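Local coordinates for diaphanous protein (PDB 4DVG), which probably binds a Rho-family GTPase through its GTPase-binding and FH3 domains, as diaphanous-related formins do to control actin assembly, at residues G106-L111 and T148-E153; L180-T185 and L242-N247; N246-Q251 and N262-I267. One frame throughout, in Å; residues are numbered along the deposited sequence.

Interaction 1: G106-L111 and T148-E153; sequences GGLANL and TVALIE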
ATOM      1  N   GLY B 106      21.011  -0.476  -6.773  1.00 64.62           N
ATOM      2  CA  GLY B 106      20.914  -1.917  -6.648  1.00 64.83           C
ATOM      3  C   GLY B 106      19.557  -2.207  -6.057  1.00 70.09           C
ATOM      4  O   GLY B 106      18.530  -2.098  -6.739  1.00 83.29           O
ATOM      5  N   GLY B 107      19.545  -2.565  -4.781  1.00 59.25           N
ATOM      6  CA  GLY B 107      18.342  -2.416  -3.984  1.00 53.46           C
ATOM      7  C   GLY B 107      17.275  -3.431  -4.300  1.00 55.14           C
ATOM      8  O   GLY B 107      16.961  -4.288  -3.468  1.00 52.52           O
ATOM      9  N   LEU B 108      16.718  -3.338  -5.504  1.00 56.77           N
ATOM     10  CA  LEU B 108      15.714  -4.287  -5.965  1.00 54.41           C
ATOM     11  C   LEU B 108      16.328  -5.672  -6.189  1.00 56.09           C
ATOM     12  O   LEU B 108      15.799  -6.678  -5.745  1.00 56.08           O
ATOM     13  CB  LEU B 108      15.083  -3.794  -7.253  1.00 48.69           C
ATOM     14  CG  LEU B 108      14.068  -4.743  -7.863  1.00 48.51           C
ATOM     15  CD1 LEU B 108      12.889  -4.995  -6.894  1.00 48.42           C
ATOM     16  CD2 LEU B 108      13.593  -4.185  -9.182  1.00 46.63           C
ATOM     17  N   ALA B 109      17.462  -5.721  -6.866  1.00 60.16           N
ATOM     18  CA  ALA B 109      18.091  -7.001  -7.144  1.00 64.67           C
ATOM     19  C   ALA B 109      18.444  -7.689  -5.837  1.00 70.00           C
ATOM     20  O   ALA B 109      18.504  -8.931  -5.764  1.00 69.71           O
ATOM     21  CB  ALA B 109      19.329  -6.817  -7.999  1.00 57.44           C
ATOM     22  N   ASN B 110      18.675  -6.867  -4.814  1.00 61.81           N
ATOM     23  CA  ASN B 110      19.053  -7.357  -3.497  1.00 61.82           C
ATOM     24  C   ASN B 110      17.864  -7.925  -2.739  1.00 66.81           C
ATOM     25  O   ASN B 110      17.976  -8.929  -2.019  1.00 69.66           O
ATOM     26  CB  ASN B 110      19.705  -6.245  -2.685  1.00 59.08           C
ATOM     27  CG  ASN B 110      21.080  -5.874  -3.210  1.00 70.05           C
ATOM     28  OD1 ASN B 110      21.684  -6.628  -3.970  1.00 80.52           O
ATOM     29  ND2 ASN B 110      21.582  -4.715  -2.803  1.00 67.69           N
ATOM     30  N   LEU B 111      16.732  -7.254  -2.910  1.00 59.36           N
ATOM     31  CA  LEU B 111      15.493  -7.639  -2.281  1.00 52.61           C
ATOM     32  C   LEU B 111      14.936  -8.872  -2.982  1.00 57.53           C
ATOM     33  O   LEU B 111      14.349  -9.747  -2.339  1.00 56.34           O
ATOM     34  CB  LEU B 111      14.495  -6.484  -2.351  1.00 43.04           C
ATOM     35  CG  LEU B 111      13.113  -6.719  -1.746  1.00 47.10           C
ATOM     36  CD1 LEU B 111      13.238  -6.941  -0.259  1.00 49.51           C
ATOM     37  CD2 LEU B 111      12.188  -5.547  -2.043  1.00 46.48           C
ATOM     38  N   THR B 148      10.361  -1.003 -11.939  1.00 51.49           N
ATOM     39  CA  THR B 148       9.968  -1.862 -13.039  1.00 50.89           C
ATOM     40  C   THR B 148      11.054  -1.855 -14.132  1.00 53.33           C
ATOM     41  O   THR B 148      11.359  -2.890 -14.732  1.00 51.63           O
ATOM     42  CB  THR B 148       8.608  -1.407 -13.586  1.00 55.14           C
ATOM     43  OG1 THR B 148       7.610  -1.590 -12.568  1.00 70.21           O
ATOM     44  CG2 THR B 148       8.224  -2.166 -14.827  1.00 47.16           C
ATOM     45  N   VAL B 149      11.652  -0.688 -14.358  1.00 55.89           N
ATOM     46  CA  VAL B 149      12.796  -0.563 -15.254  1.00 48.35           C
ATOM     47  C   VAL B 149      13.961  -1.420 -14.768  1.00 49.53           C
ATOM     48  O   VAL B 149      14.650  -2.058 -15.560  1.00 60.11           O
ATOM     49  CB  VAL B 149      13.255   0.926 -15.440  1.00 46.61           C
ATOM     50  CG1 VAL B 149      14.538   0.996 -16.285  1.00 49.42           C
ATOM     51  CG2 VAL B 149      12.148   1.769 -16.053  1.00 47.53           C
ATOM     52  N   ALA B 150      14.163  -1.449 -13.462  1.00 50.89           N
ATOM     53  CA  ALA B 150      15.276  -2.177 -12.883  1.00 50.45           C
ATOM     54  C   ALA B 150      15.032  -3.667 -13.011  1.00 54.00           C
ATOM     55  O   ALA B 150      15.967  -4.418 -13.294  0.91 58.10           O
ATOM     56  CB  ALA B 150      15.470  -1.788 -11.431  1.00 42.58           C
ATOM     57  N   LEU B 151      13.778  -4.074 -12.795  1.00 48.73           N
ATOM     58  CA  LEU B 151      13.344  -5.475 -12.845  1.00 47.16           C
ATOM     59  C   LEU B 151      13.633  -6.140 -14.204  1.00 56.84           C
ATOM     60  O   LEU B 151      14.106  -7.284 -14.271  1.00 64.11           O
ATOM     61  CB  LEU B 151      11.841  -5.590 -12.535  1.00 39.84           C
ATOM     62  CG  LEU B 151      11.257  -6.999 -12.730  1.00 41.08           C
ATOM     63  CD1 LEU B 151      11.778  -7.967 -11.694  1.00 37.19           C
ATOM     64  CD2 LEU B 151       9.749  -7.008 -12.709  1.00 37.00           C
ATOM     65  N   ILE B 152      13.345  -5.410 -15.277  1.00 47.38           N
ATOM     66  CA  ILE B 152      13.573  -5.880 -16.632  1.00 46.84           C
ATOM     67  C   ILE B 152      15.033  -6.275 -16.889  1.00 58.82           C
ATOM     68  O   ILE B 152      15.339  -7.178 -17.697  1.00 58.63           O
ATOM     69  CB  ILE B 152      13.148  -4.804 -17.636  1.00 48.40           C
ATOM     70  CG1 ILE B 152      11.627  -4.654 -17.582  1.00 43.96           C
ATOM     71  CG2 ILE B 152      13.658  -5.152 -19.058  1.00 48.43           C
ATOM     72  CD1 ILE B 152      11.060  -3.659 -18.517  1.00 45.49           C
ATOM     73  N   GLU B 153      15.932  -5.590 -16.189  1.00 64.15           N
ATOM     74  CA  GLU B 153      17.362  -5.806 -16.354  1.00 64.30           C
ATOM     75  C   GLU B 153      17.969  -6.809 -15.357  1.00 53.78           C
ATOM     76  O   GLU B 153      19.154  -7.081 -15.407  1.00 54.81           O
ATOM     77  CB  GLU B 153      18.123  -4.459 -16.380  1.00 61.51           C
ATOM     78  CG  GLU B 153      18.067  -3.738 -17.752  1.00 81.31           C
ATOM     79  OE1 GLU B 153      18.460  -1.437 -17.168  1.00 95.51           O
ATOM     80  OE2 GLU B 153      16.489  -1.930 -18.003  1.00 85.88           O
TER

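Interaction 2: L180-T185 and L242-N247; sequences LEITLT and LVLINN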
ATOM      1  N   LEU B 180      -0.134  -7.563 -11.220  1.00 47.48           N
ATOM      2  CA  LEU B 180      -0.143  -6.163 -11.584  1.00 43.02           C
ATOM      3  C   LEU B 180       1.257  -5.686 -11.953  1.00 49.98           C
ATOM      4  O   LEU B 180       1.427  -4.865 -12.872  1.00 51.66           O
ATOM      5  CB  LEU B 180      -0.696  -5.317 -10.455  1.00 40.50           C
ATOM      6  CG  LEU B 180      -2.201  -5.387 -10.215  1.00 47.85           C
ATOM      7  CD1 LEU B 180      -2.540  -4.512  -9.004  1.00 40.33           C
ATOM      8  CD2 LEU B 180      -3.004  -4.941 -11.455  1.00 40.43           C
ATOM      9  N   GLU B 181       2.257  -6.206 -11.247  1.00 44.53           N
ATOM     10  CA  GLU B 181       3.630  -5.870 -11.575  1.00 38.87           C
ATOM     11  C   GLU B 181       4.096  -6.519 -12.904  1.00 43.12           C
ATOM     12  O   GLU B 181       4.683  -5.843 -13.748  1.00 41.00           O
ATOM     13  CB  GLU B 181       4.577  -6.133 -10.399  1.00 37.09           C
ATOM     14  CG  GLU B 181       6.054  -5.807 -10.691  1.00 54.09           C
ATOM     15  CD  GLU B 181       6.270  -4.438 -11.318  1.00 56.03           C
ATOM     16  OE1 GLU B 181       5.425  -3.545 -11.137  1.00 59.12           O
ATOM     17  OE2 GLU B 181       7.295  -4.252 -11.994  0.87 59.17           O
ATOM     18  N   ILE B 182       3.793  -7.803 -13.107  1.00 36.52           N
ATOM     19  CA  ILE B 182       4.030  -8.440 -14.404  1.00 36.75           C
ATOM     20  C   ILE B 182       3.352  -7.657 -15.551  1.00 47.28           C
ATOM     21  O   ILE B 182       3.935  -7.492 -16.618  1.00 51.78           O
ATOM     22  CB  ILE B 182       3.474  -9.870 -14.453  1.00 42.10           C
ATOM     23  CG1 ILE B 182       3.855 -10.679 -13.209  1.00 50.67           C
ATOM     24  CG2 ILE B 182       3.836 -10.545 -15.736  1.00 42.81           C
ATOM     25  CD1 ILE B 182       5.215 -11.202 -13.196  1.00 52.41           C
ATOM     26  N   THR B 183       2.122  -7.190 -15.342  1.00 46.57           N
ATOM     27  CA  THR B 183       1.361  -6.601 -16.446  1.00 52.85           C
ATOM     28  C   THR B 183       1.970  -5.276 -16.835  1.00 48.20           C
ATOM     29  O   THR B 183       2.133  -4.983 -18.011  1.00 54.64           O
ATOM     30  CB  THR B 183      -0.125  -6.371 -16.104  1.00 47.05           C
ATOM     31  OG1 THR B 183      -0.220  -5.510 -14.962  0.16 48.54           O
ATOM     32  CG2 THR B 183      -0.777  -7.665 -15.782  1.00 41.94           C
ATOM     33  N   LEU B 184       2.291  -4.478 -15.826  1.00 46.33           N
ATOM     34  CA  LEU B 184       3.032  -3.242 -16.009  1.00 55.96           C
ATOM     35  C   LEU B 184       4.317  -3.508 -16.800  1.00 60.08           C
ATOM     36  O   LEU B 184       4.646  -2.766 -17.735  1.00 59.00           O
ATOM     37  CB  LEU B 184       3.370  -2.636 -14.652  1.00 62.08           C
ATOM     38  CG  LEU B 184       3.881  -1.208 -14.699  1.00 68.77           C
ATOM     39  CD1 LEU B 184       2.754  -0.310 -15.160  1.00 73.31           C
ATOM     40  CD2 LEU B 184       4.402  -0.786 -13.328  1.00 65.63           C
ATOM     41  N   THR B 185       5.032  -4.574 -16.444  1.00 40.96           N
ATOM     42  CA  THR B 185       6.249  -4.886 -17.168  1.00 41.24           C
ATOM     43  C   THR B 185       5.963  -5.160 -18.640  1.00 42.20           C
ATOM     44  O   THR B 185       6.580  -4.564 -19.518  1.00 48.98           O
ATOM     45  CB  THR B 185       7.011  -6.061 -16.541  1.00 48.60           C
ATOM     46  OG1 THR B 185       7.242  -5.799 -15.150  1.00 39.24           O
ATOM     47  CG2 THR B 185       8.344  -6.254 -17.259  1.00 40.52           C
ATOM     48  N   LEU B 242      -6.925 -10.569 -17.938  1.00 50.53           N
ATOM     49  CA  LEU B 242      -7.318 -10.244 -19.296  1.00 52.59           C
ATOM     50  C   LEU B 242      -6.385  -9.217 -19.933  1.00 56.45           C
ATOM     51  O   LEU B 242      -6.004  -9.345 -21.089  1.00 56.26           O
ATOM     52  CB  LEU B 242      -8.769  -9.777 -19.335  1.00 51.87           C
ATOM     53  CG  LEU B 242      -9.667 -11.009 -19.191  1.00 55.12           C
ATOM     54  CD1 LEU B 242     -11.087 -10.694 -18.758  1.00 56.34           C
ATOM     55  CD2 LEU B 242      -9.645 -11.777 -20.514  1.00 55.11           C
ATOM     56  N   VAL B 243      -6.017  -8.199 -19.173  1.00 59.51           N
ATOM     57  CA  VAL B 243      -5.165  -7.155 -19.704  1.00 54.13           C
ATOM     58  C   VAL B 243      -3.822  -7.731 -20.111  1.00 50.90           C
ATOM     59  O   VAL B 243      -3.296  -7.408 -21.166  1.00 46.81           O
ATOM     60  CB  VAL B 243      -4.981  -6.016 -18.703  1.00 56.88           C
ATOM     61  CG1 VAL B 243      -3.989  -5.033 -19.232  1.00 53.44           C
ATOM     62  CG2 VAL B 243      -6.321  -5.340 -18.416  1.00 53.69           C
ATOM     63  N   LEU B 244      -3.283  -8.618 -19.289  1.00 46.82           N
ATOM     64  CA  LEU B 244      -2.007  -9.263 -19.607  1.00 46.77           C
ATOM     65  C   LEU B 244      -2.094 -10.113 -20.885  1.00 54.24           C
ATOM     66  O   LEU B 244      -1.190 -10.106 -21.730  1.00 64.52           O
ATOM     67  CB  LEU B 244      -1.548 -10.149 -18.443  1.00 43.10           C
ATOM     68  CG  LEU B 244      -0.230 -10.837 -18.749  1.00 41.62           C
ATOM     69  CD1 LEU B 244       0.748  -9.754 -19.109  1.00 42.49           C
ATOM     70  CD2 LEU B 244       0.267 -11.697 -17.594  1.00 38.46           C
ATOM     71  N   ILE B 245      -3.185 -10.857 -21.009  1.00 43.90           N
ATOM     72  CA  ILE B 245      -3.371 -11.759 -22.125  1.00 42.91           C
ATOM     73  C   ILE B 245      -3.425 -10.968 -23.407  1.00 49.84           C
ATOM     74  O   ILE B 245      -2.654 -11.228 -24.327  1.00 47.94           O
ATOM     75  CB  ILE B 245      -4.627 -12.628 -21.972  1.00 41.17           C
ATOM     76  CG1 ILE B 245      -4.349 -13.759 -20.980  1.00 40.08           C
ATOM     77  CG2 ILE B 245      -5.005 -13.254 -23.299  1.00 49.54           C
ATOM     78  CD1 ILE B 245      -5.622 -14.258 -20.298  1.00 41.78           C
ATOM     79  N   ASN B 246      -4.319  -9.994 -23.452  1.00 43.36           N
ATOM     80  CA  ASN B 246      -4.418  -9.104 -24.591  1.00 49.03           C
ATOM     81  C   ASN B 246      -3.116  -8.385 -24.946  1.00 55.05           C
ATOM     82  O   ASN B 246      -2.836  -8.181 -26.124  1.00 62.43           O
ATOM     83  CB  ASN B 246      -5.598  -8.136 -24.439  1.00 47.91           C
ATOM     84  CG  ASN B 246      -6.928  -8.847 -24.603  1.00 61.97           C
ATOM     85  OD1 ASN B 246      -6.967  -9.952 -25.163  1.00 55.04           O
ATOM     86  ND2 ASN B 246      -8.018  -8.240 -24.114  1.00 52.11           N
ATOM     87  N   ASN B 247      -2.315  -8.036 -23.942  1.00 56.88           N
ATOM     88  CA  ASN B 247      -1.020  -7.415 -24.202  1.00 58.87           C
ATOM     89  C   ASN B 247      -0.090  -8.404 -24.890  1.00 54.22           C
ATOM     90  O   ASN B 247       0.628  -8.047 -25.810  1.00 59.63           O
ATOM     91  CB  ASN B 247      -0.368  -6.853 -22.928  1.00 59.08           C
ATOM     92  CG  ASN B 247      -1.118  -5.637 -22.366  1.00 76.69           C
ATOM     93  OD1 ASN B 247      -2.112  -5.183 -22.945  1.00 85.24           O
ATOM     94  ND2 ASN B 247      -0.656  -5.121 -21.219  1.00 75.67           N
TER

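Interaction 3: N246-Q251 and N262-I267; sequences NNLIDQ and NSFIEI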
ATOM      1  N   ASN B 246      -4.319  -9.994 -23.452  1.00 43.36           N
ATOM      2  CA  ASN B 246      -4.418  -9.104 -24.591  1.00 49.03           C
ATOM      3  C   ASN B 246      -3.116  -8.385 -24.946  1.00 55.05           C
ATOM      4  O   ASN B 246      -2.836  -8.181 -26.124  1.00 62.43           O
ATOM      5  CB  ASN B 246      -5.598  -8.136 -24.439  1.00 47.91           C
ATOM      6  CG  ASN B 246      -6.928  -8.847 -24.603  1.00 61.97           C
ATOM      7  OD1 ASN B 246      -6.967  -9.952 -25.163  1.00 55.04           O
ATOM      8  ND2 ASN B 246      -8.018  -8.240 -24.114  1.00 52.11           N
ATOM      9  N   ASN B 247      -2.315  -8.036 -23.942  1.00 56.88           N
ATOM     10  CA  ASN B 247      -1.020  -7.415 -24.202  1.00 58.87           C
ATOM     11  C   ASN B 247      -0.090  -8.404 -24.890  1.00 54.22           C
ATOM     12  O   ASN B 247       0.628  -8.047 -25.810  1.00 59.63           O
ATOM     13  CB  ASN B 247      -0.368  -6.853 -22.928  1.00 59.08           C
ATOM     14  CG  ASN B 247      -1.118  -5.637 -22.366  1.00 76.69           C
ATOM     15  OD1 ASN B 247      -2.112  -5.183 -22.945  1.00 85.24           O
ATOM     16  ND2 ASN B 247      -0.656  -5.121 -21.219  1.00 75.67           N
ATOM     17  N   LEU B 248      -0.103  -9.647 -24.437  1.00 48.05           N
ATOM     18  CA  LEU B 248       0.798 -10.650 -24.995  1.00 50.54           C
ATOM     19  C   LEU B 248       0.427 -10.980 -26.439  1.00 54.60           C
ATOM     20  O   LEU B 248       1.284 -11.226 -27.266  1.00 58.54           O
ATOM     21  CB  LEU B 248       0.784 -11.925 -24.158  1.00 44.02           C
ATOM     22  CG  LEU B 248       1.398 -11.820 -22.766  1.00 49.31           C
ATOM     23  CD1 LEU B 248       1.047 -13.056 -21.961  1.00 35.16           C
ATOM     24  CD2 LEU B 248       2.906 -11.603 -22.842  1.00 48.36           C
ATOM     25  N   ILE B 249      -0.864 -10.985 -26.717  1.00 55.38           N
ATOM     26  CA  ILE B 249      -1.374 -11.242 -28.039  1.00 48.91           C
ATOM     27  C   ILE B 249      -1.212 -10.002 -28.929  1.00 51.76           C
ATOM     28  O   ILE B 249      -0.997 -10.121 -30.128  0.70 45.91           O
ATOM     29  CB  ILE B 249      -2.847 -11.667 -27.950  1.00 42.69           C
ATOM     30  CG1 ILE B 249      -2.945 -13.000 -27.205  1.00 39.41           C
ATOM     31  CG2 ILE B 249      -3.483 -11.746 -29.335  1.00 41.86           C
ATOM     32  CD1 ILE B 249      -4.382 -13.411 -26.862  1.00 40.68           C
ATOM     33  N   ASP B 250      -1.310  -8.816 -28.342  1.00 58.85           N
ATOM     34  CA  ASP B 250      -1.120  -7.589 -29.109  1.00 63.21           C
ATOM     35  C   ASP B 250       0.314  -7.463 -29.624  1.00 68.12           C
ATOM     36  O   ASP B 250       1.165  -6.846 -28.997  1.00 74.70           O
ATOM     37  CB  ASP B 250      -1.472  -6.359 -28.277  1.00 64.90           C
ATOM     38  CG  ASP B 250      -1.352  -5.073 -29.070  1.00 77.25           C
ATOM     39  OD1 ASP B 250      -1.356  -5.139 -30.321  1.00 81.25           O
ATOM     40  OD2 ASP B 250      -1.252  -3.998 -28.447  1.00 83.43           O
ATOM     41  N   GLN B 251       0.566  -8.057 -30.778  1.00 69.88           N
ATOM     42  CA  GLN B 251       1.872  -8.008 -31.401  1.00 66.81           C
ATOM     43  C   GLN B 251       1.713  -7.322 -32.748  1.00 70.59           C
ATOM     44  O   GLN B 251       0.619  -7.297 -33.317  1.00 68.48           O
ATOM     45  CB  GLN B 251       2.425  -9.416 -31.584  1.00 66.29           C
ATOM     46  CG  GLN B 251       2.595 -10.206 -30.296  1.00 75.93           C
ATOM     47  CD  GLN B 251       3.783  -9.748 -29.473  1.00 89.44           C
ATOM     48  OE1 GLN B 251       4.696  -9.095 -29.985  1.00 97.52           O
ATOM     49  NE2 GLN B 251       3.779 -10.091 -28.187  1.00 91.34           N
ATOM     50  N   ASN B 262      -2.709 -18.800 -30.322  1.00 52.81           N
ATOM     51  CA  ASN B 262      -2.846 -20.252 -30.477  1.00 55.89           C
ATOM     52  C   ASN B 262      -2.467 -20.988 -29.174  1.00 56.71           C
ATOM     53  O   ASN B 262      -3.210 -21.864 -28.731  1.00 55.28           O
ATOM     54  CB  ASN B 262      -2.045 -20.797 -31.660  1.00 48.53           C
ATOM     55  CG  ASN B 262      -2.728 -20.560 -33.019  1.00 49.38           C
ATOM     56  OD1 ASN B 262      -3.917 -20.230 -33.109  1.00 39.93           O
ATOM     57  ND2 ASN B 262      -1.954 -20.754 -34.095  1.00 51.77           N
ATOM     58  N   SER B 263      -1.333 -20.612 -28.567  1.00 47.07           N
ATOM     59  CA  SER B 263      -0.924 -21.122 -27.253  1.00 48.33           C
ATOM     60  C   SER B 263      -2.045 -20.995 -26.210  1.00 55.58           C
ATOM     61  O   SER B 263      -2.210 -21.860 -25.357  1.00 64.17           O
ATOM     62  CB  SER B 263       0.270 -20.348 -26.688  1.00 50.48           C
ATOM     63  OG  SER B 263       1.355 -20.262 -27.568  1.00 63.55           O
ATOM     64  N   PHE B 264      -2.784 -19.896 -26.248  1.00 46.33           N
ATOM     65  CA  PHE B 264      -3.853 -19.694 -25.286  1.00 45.24           C
ATOM     66  C   PHE B 264      -5.063 -20.523 -25.672  1.00 47.70           C
ATOM     67  O   PHE B 264      -5.726 -21.097 -24.818  1.00 52.45           O
ATOM     68  CB  PHE B 264      -4.237 -18.206 -25.171  1.00 48.17           C
ATOM     69  CG  PHE B 264      -3.348 -17.421 -24.254  1.00 48.24           C
ATOM     70  CD1 PHE B 264      -3.489 -17.524 -22.877  1.00 45.00           C
ATOM     71  CD2 PHE B 264      -2.365 -16.577 -24.765  1.00 49.78           C
ATOM     72  CE1 PHE B 264      -2.661 -16.801 -22.026  1.00 47.89           C
ATOM     73  CE2 PHE B 264      -1.523 -15.857 -23.915  1.00 46.18           C
ATOM     74  CZ  PHE B 264      -1.677 -15.964 -22.547  1.00 49.59           C
ATOM     75  N   ILE B 265      -5.360 -20.587 -26.960  1.00 47.27           N
ATOM     76  CA  ILE B 265      -6.431 -21.459 -27.404  0.68 50.90           C
ATOM     77  C   ILE B 265      -6.128 -22.890 -26.987  1.00 55.08           C
ATOM     78  O   ILE B 265      -7.006 -23.609 -26.513  1.00 54.76           O
ATOM     79  CB  ILE B 265      -6.608 -21.409 -28.910  1.00 51.29           C
ATOM     80  CG1 ILE B 265      -7.283 -20.097 -29.313  1.00 51.92           C
ATOM     81  CG2 ILE B 265      -7.444 -22.591 -29.377  1.00 50.98           C
ATOM     82  CD1 ILE B 265      -7.031 -19.731 -30.740  1.00 52.34           C
ATOM     83  N   GLU B 266      -4.865 -23.274 -27.140  1.00 54.82           N
ATOM     84  CA  GLU B 266      -4.412 -24.627 -26.879  1.00 60.63           C
ATOM     85  C   GLU B 266      -4.662 -25.056 -25.434  1.00 62.31           C
ATOM     86  O   GLU B 266      -4.729 -26.244 -25.159  1.00 65.34           O
ATOM     87  CB  GLU B 266      -2.925 -24.731 -27.220  1.00 67.95           C
ATOM     88  CG  GLU B 266      -2.371 -26.136 -27.390  1.00 78.53           C
ATOM     89  CD  GLU B 266      -0.879 -26.131 -27.723  1.00 87.48           C
ATOM     90  OE1 GLU B 266      -0.384 -25.124 -28.289  1.00 91.15           O
ATOM     91  OE2 GLU B 266      -0.197 -27.133 -27.413  1.00 86.87           O
ATOM     92  N   ILE B 267      -4.809 -24.095 -24.519  1.00 58.83           N
ATOM     93  CA  ILE B 267      -4.955 -24.410 -23.096  1.00 54.54           C
ATOM     94  C   ILE B 267      -6.306 -24.027 -22.495  1.00 61.21           C
ATOM     95  O   ILE B 267      -6.460 -23.976 -21.274  1.00 63.48           O
ATOM     96  CB  ILE B 267      -3.836 -23.793 -22.230  1.00 47.90           C
ATOM     97  CG1 ILE B 267      -3.817 -22.276 -22.387  1.00 44.00           C
ATOM     98  CG2 ILE B 267      -2.490 -24.389 -22.583  1.00 46.10           C
ATOM     99  CD1 ILE B 267      -2.784 -21.613 -21.565  1.00 37.98           C
TER

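Interaction 1: G106-L111 and T148-E153
The start of helix 108-120 meets the end of helix 145-152 at L108 and A150, whose CA atoms lie 7.2 Å apart. G107 is the N-cap of the first helix. Its phi is positive (74°), a value that favours glycine. L111 N already closes the first helical turn on G107 O, at 3.0 Å. No hydrogen bond joins the two segments.

One leucine branch carries the contact. L108 points toward the other helix. With CG anti to the backbone N (chi1 177°), the CD2 branch is carried out to A150 and L151. L108 CD2 reaches the A150 methyl, CB, at 3.8 Å. The same CD2 lies 3.6 Å from L151 N and 4.0 Å from L151 CB, so it sits against the A150 methyl and the backbone of L151. The L151 side chain adds only its base, CB, to this contact.

L108 also packs on L138 of helix 127-141, which lies between the two segments in sequence. L151 also touches T185 of helix 172-187. Such apolar packing between helices close in sequence is in keeping with the all-helical, armadillo-like fold known from the GTPase-binding region of diaphanous formins.

Interaction 2: L180-T185 and L242-N247
T183 and L244 are the closest backbone pair here, with CA atoms 5.3 Å apart. Helix segments 180-185 and 242-247 run in nearly the same direction. Their axes approach to 9.5 Å at an angle of 27°.

The contact itself is apolar. T183 turns its methyl, CG2, to L244, where it meets CB at 3.7 Å. L244 CD1 lies over the backbone of T183, at 4.2 Å from T183 CA. The other branch, L244 CD2, reaches I182 CG2, also at 4.2 Å. L244 thus straddles two successive residues of the first helix, and both side chains meet it at a slant. The rest of I182 leads away from L244.

The hydrogen bonds stay within each helix or go to other parts of the chain. T183 OG1 gives a bond of 2.7 Å to L180 O, one turn back. With chi1 at 58°, OG1 sits between the backbone N and the carbonyl carbon, and CG2 is left beside the backbone N. The hydroxyl lies 39° out of the carbonyl plane. L184 N reaches L180 O from the same face, so this oxygen takes two donors.

At the margin, N247 points toward helix 172-187. N247 ND2 stays 4.3 Å from T183 O, too far for a hydrogen bond. T183 O is instead hydrogen-bonded to the hydroxyl of S186, and N247 packs on S186 and S187. The end of N246 turns to helix 290-309, where ND2 is bonded to S290 O.

The chemistry is divided within one residue. T183 meets L244 with its methyl, while its hydroxyl donates to its own helix, so the contact across the helices is apolar.

Interaction 3: N246-Q251 and N262-I267
F264 reaches L248 and I249 across a helical hairpin. Helix 236-249 ends here, and the next helix, 254-265, packs back against it. The hairpin lies in the FH3 part of the all-helical fold. The backbones stay well apart, with the CA atoms of I249 and F264 at 9.2 Å, so long side chains must bridge the gap.

The packed part is the ring of F264. Its CG is anti to the carbonyl carbon and beside the backbone N (chi1 -83°), which sends the ring across to the other helix. L248 CD1 comes to the ring edge, near its plane, and meets CZ of F264 at 4.0 Å. The two side chains cross at about a right angle. I249 CD1 approaches the ring obliquely, at 4.3 Å from F264 CD2. All three residues are buried. F222, from a loop, stacks on the F264 ring and also touches L248. I249 also packs on F294 of helix 290-309.

The loose part lies just past the helix end. D250 is exposed and is the centre of an inverse gamma turn. It is the first residue to leave the helical conformation, and the chain there turns away from F264.

Q251 is the third residue of that turn, and its side chain folds back to the last turn of the helix. Q251 NE2 gives L248 O a nearly straight bond of 2.9 Å, with an angle of 164° at the hydrogen and the acceptor close to the amide plane.

In the fold
The contacts follow one another along an all-helical chain. Interaction 1 closes before interaction 2 opens, and interaction 3 begins where interaction 2 ends. The centres of interactions 1 and 2 are about 19 Å apart. They touch where T148 OG1 meets E181 OE2 at 2.7 Å, probably in a hydrogen bond. Interactions 2 and 3 share N246 and N247 on helix 236-249, with centres about 12 Å apart. There I245 CG1 packs on F264 CE1. Interactions 1 and 3 do not touch, their nearest atoms being about 11 Å apart. Interaction 1 lies in the GTPase-binding domain and interaction 3 in the FH3 domain. Interaction 2 packs a helix of one against a helix of the other.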